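Local coordinates for insecticidal crystal protein Cry7Cal (Bacillus thuringiensis, PDB 5ZI1) that is an insecticidal toxin active against locusts that probably binds a receptor in the insect host, as in other three-domain delta-endotoxins, at residues G38-V43 / H151-K156. Numbering follows the deposited sequence.
Sequences GLFTEV and HLFLLK
In the N-terminal helical domain of this Cry toxin, helices 33-47 and 141-165 meet where the F153 ring enters between the side chains of L39 and F40. The two segments run nearly antiparallel, at 159°, with their axes 12.7 Å apart, a wide spacing that long apolar side chains bridge. F153 points toward segment 38-43, its CG anti to the backbone N (chi1 167°), which carries the ring across the gap and brings its outer atoms, CE1, CZ and CE2, against both neighbours. CE2 of F153 sits over one face of the F40 ring, offset toward the rim and 3.3 Å from F40 CZ. The two rings form an oblique pair, inclined at 45° with centroids 4.8 Å apart. L39 extends from its own helix to meet F153 head-on, its CD2 branch 3.4 Å from F153 CZ. A looser touch, 4.1 Å from F40 CZ to L154 CD1, extends the patch. All four residues are buried, and the contact is purely apolar. F40 also packs on L90 of helix 73-101, L39 on F24 of helix 13-26, and L154 on F117 of helix 107-127. The contact is part of the apolar core of the alpha-helical bundle that forms domain I of three-domain Cry toxins.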
loop_
_atom_site.group_PDB
_atom_site.type_symbol
_atom_site.label_atom_id
_atom_site.label_comp_id
_atom_site.label_asym_id
_atom_site.label_seq_id
_atom_site.Cartn_x
_atom_site.Cartn_y
_atom_site.Cartn_z
ATOM N N GLY A 38 16.725 0.067 18.945
ATOM C CA GLY A 38 17.057 0.832 17.758
ATOM C C GLY A 38 15.830 1.258 16.978
ATOM O O GLY A 38 15.780 2.369 16.439
ATOM N N LEU A 39 14.822 0.384 16.906
ATOM C CA LEU A 39 13.578 0.758 16.242
ATOM C C LEU A 39 12.897 1.917 16.967
ATOM O O LEU A 39 12.447 2.879 16.336
ATOM C CB LEU A 39 12.639 -0.443 16.147
ATOM C CG LEU A 39 11.312 -0.080 15.479
ATOM C CD1 LEU A 39 11.585 0.429 14.086
ATOM C CD2 LEU A 39 10.349 -1.240 15.424
ATOM N N PHE A 40 12.822 1.847 18.296
ATOM C CA PHE A 40 12.194 2.921 19.055
ATOM C C PHE A 40 12.905 4.251 18.815
ATOM O O PHE A 40 12.277 5.242 18.430
ATOM C CB PHE A 40 12.182 2.579 20.539
ATOM C CG PHE A 40 10.941 1.843 21.002
ATOM C CD1 PHE A 40 9.714 2.489 21.066
ATOM C CD2 PHE A 40 11.019 0.511 21.416
ATOM C CE1 PHE A 40 8.581 1.812 21.504
ATOM C CE2 PHE A 40 9.900 -0.177 21.864
ATOM C CZ PHE A 40 8.676 0.469 21.913
ATOM N N THR A 41 14.225 4.291 19.034
ATOM C CA THR A 41 14.977 5.531 18.832
ATOM C C THR A 41 14.837 6.043 17.405
ATOM O O THR A 41 14.638 7.241 17.182
ATOM C CB THR A 41 16.451 5.323 19.163
ATOM O OG1 THR A 41 16.975 4.297 18.311
ATOM C CG2 THR A 41 16.630 4.927 20.627
ATOM N N GLU A 42 14.926 5.141 16.427
ATOM C CA GLU A 42 14.658 5.500 15.037
ATOM C C GLU A 42 13.272 6.118 14.885
ATOM O O GLU A 42 13.109 7.170 14.252
ATOM C CB GLU A 42 14.777 4.243 14.175
ATOM C CG GLU A 42 15.272 4.421 12.761
ATOM C CD GLU A 42 15.794 3.106 12.166
ATOM O OE1 GLU A 42 15.715 2.046 12.838
ATOM O OE2 GLU A 42 16.296 3.132 11.025
ATOM N N VAL A 43 12.260 5.468 15.472
ATOM C CA VAL A 43 10.868 5.854 15.264
ATOM C C VAL A 43 10.560 7.168 15.966
ATOM O O VAL A 43 9.792 7.995 15.455
ATOM C CB VAL A 43 9.929 4.722 15.729
ATOM C CG1 VAL A 43 8.542 5.248 16.072
ATOM C CG2 VAL A 43 9.818 3.664 14.648
ATOM N N HIS A 151 0.885 2.033 19.572
ATOM C CA HIS A 151 0.285 1.310 20.693
ATOM C C HIS A 151 0.381 -0.190 20.472
ATOM O O HIS A 151 0.838 -0.932 21.346
ATOM C CB HIS A 151 -1.178 1.742 20.862
ATOM C CG HIS A 151 -1.833 1.218 22.107
ATOM N ND1 HIS A 151 -3.202 1.203 22.275
ATOM C CD2 HIS A 151 -1.310 0.706 23.247
ATOM C CE1 HIS A 151 -3.491 0.700 23.462
ATOM N NE2 HIS A 151 -2.360 0.399 24.074
ATOM N N LEU A 152 -0.026 -0.650 19.287
ATOM C CA LEU A 152 0.036 -2.075 18.977
ATOM C C LEU A 152 1.458 -2.601 19.083
ATOM O O LEU A 152 1.694 -3.701 19.617
ATOM C CB LEU A 152 -0.520 -2.321 17.573
ATOM C CG LEU A 152 -2.018 -2.048 17.524
ATOM C CD1 LEU A 152 -2.554 -2.228 16.127
ATOM C CD2 LEU A 152 -2.684 -2.988 18.496
ATOM N N PHE A 153 2.421 -1.816 18.587
ATOM C CA PHE A 153 3.817 -2.212 18.638
ATOM C C PHE A 153 4.337 -2.223 20.064
ATOM O O PHE A 153 5.090 -3.129 20.452
ATOM C CB PHE A 153 4.653 -1.268 17.779
ATOM C CG PHE A 153 6.118 -1.410 18.005
ATOM C CD1 PHE A 153 6.767 -2.589 17.670
ATOM C CD2 PHE A 153 6.845 -0.384 18.574
ATOM C CE1 PHE A 153 8.121 -2.735 17.888
ATOM C CE2 PHE A 153 8.204 -0.527 18.789
ATOM C CZ PHE A 153 8.839 -1.703 18.448
ATOM N N LEU A 154 3.971 -1.212 20.855
ATOM C CA LEU A 154 4.333 -1.222 22.266
ATOM C C LEU A 154 3.792 -2.469 22.969
ATOM O O LEU A 154 4.464 -3.041 23.830
ATOM C CB LEU A 154 3.814 0.033 22.950
ATOM C CG LEU A 154 4.116 0.060 24.446
ATOM C CD1 LEU A 154 5.589 0.179 24.634
ATOM C CD2 LEU A 154 3.363 1.160 25.211
ATOM N N LEU A 155 2.574 -2.898 22.620
ATOM C CA LEU A 155 1.979 -4.032 23.308
ATOM C C LEU A 155 2.753 -5.306 23.006
ATOM O O LEU A 155 2.841 -6.193 23.863
ATOM C CB LEU A 155 0.498 -4.167 22.922
ATOM C CG LEU A 155 -0.441 -3.194 23.654
ATOM C CD1 LEU A 155 -1.776 -2.974 22.942
ATOM C CD2 LEU A 155 -0.644 -3.712 25.088
ATOM N N LYS A 156 3.357 -5.387 21.814
ATOM C CA LYS A 156 4.215 -6.521 21.487
ATOM C C LYS A 156 5.323 -6.693 22.519
ATOM O O LYS A 156 5.715 -7.821 22.834
ATOM C CB LYS A 156 4.812 -6.341 20.087
ATOM C CG LYS A 156 5.780 -7.444 19.669
ATOM C CD LYS A 156 6.256 -7.266 18.223
ATOM C CE LYS A 156 7.386 -8.229 17.881
ATOM N NZ LYS A 156 7.586 -8.393 16.416
#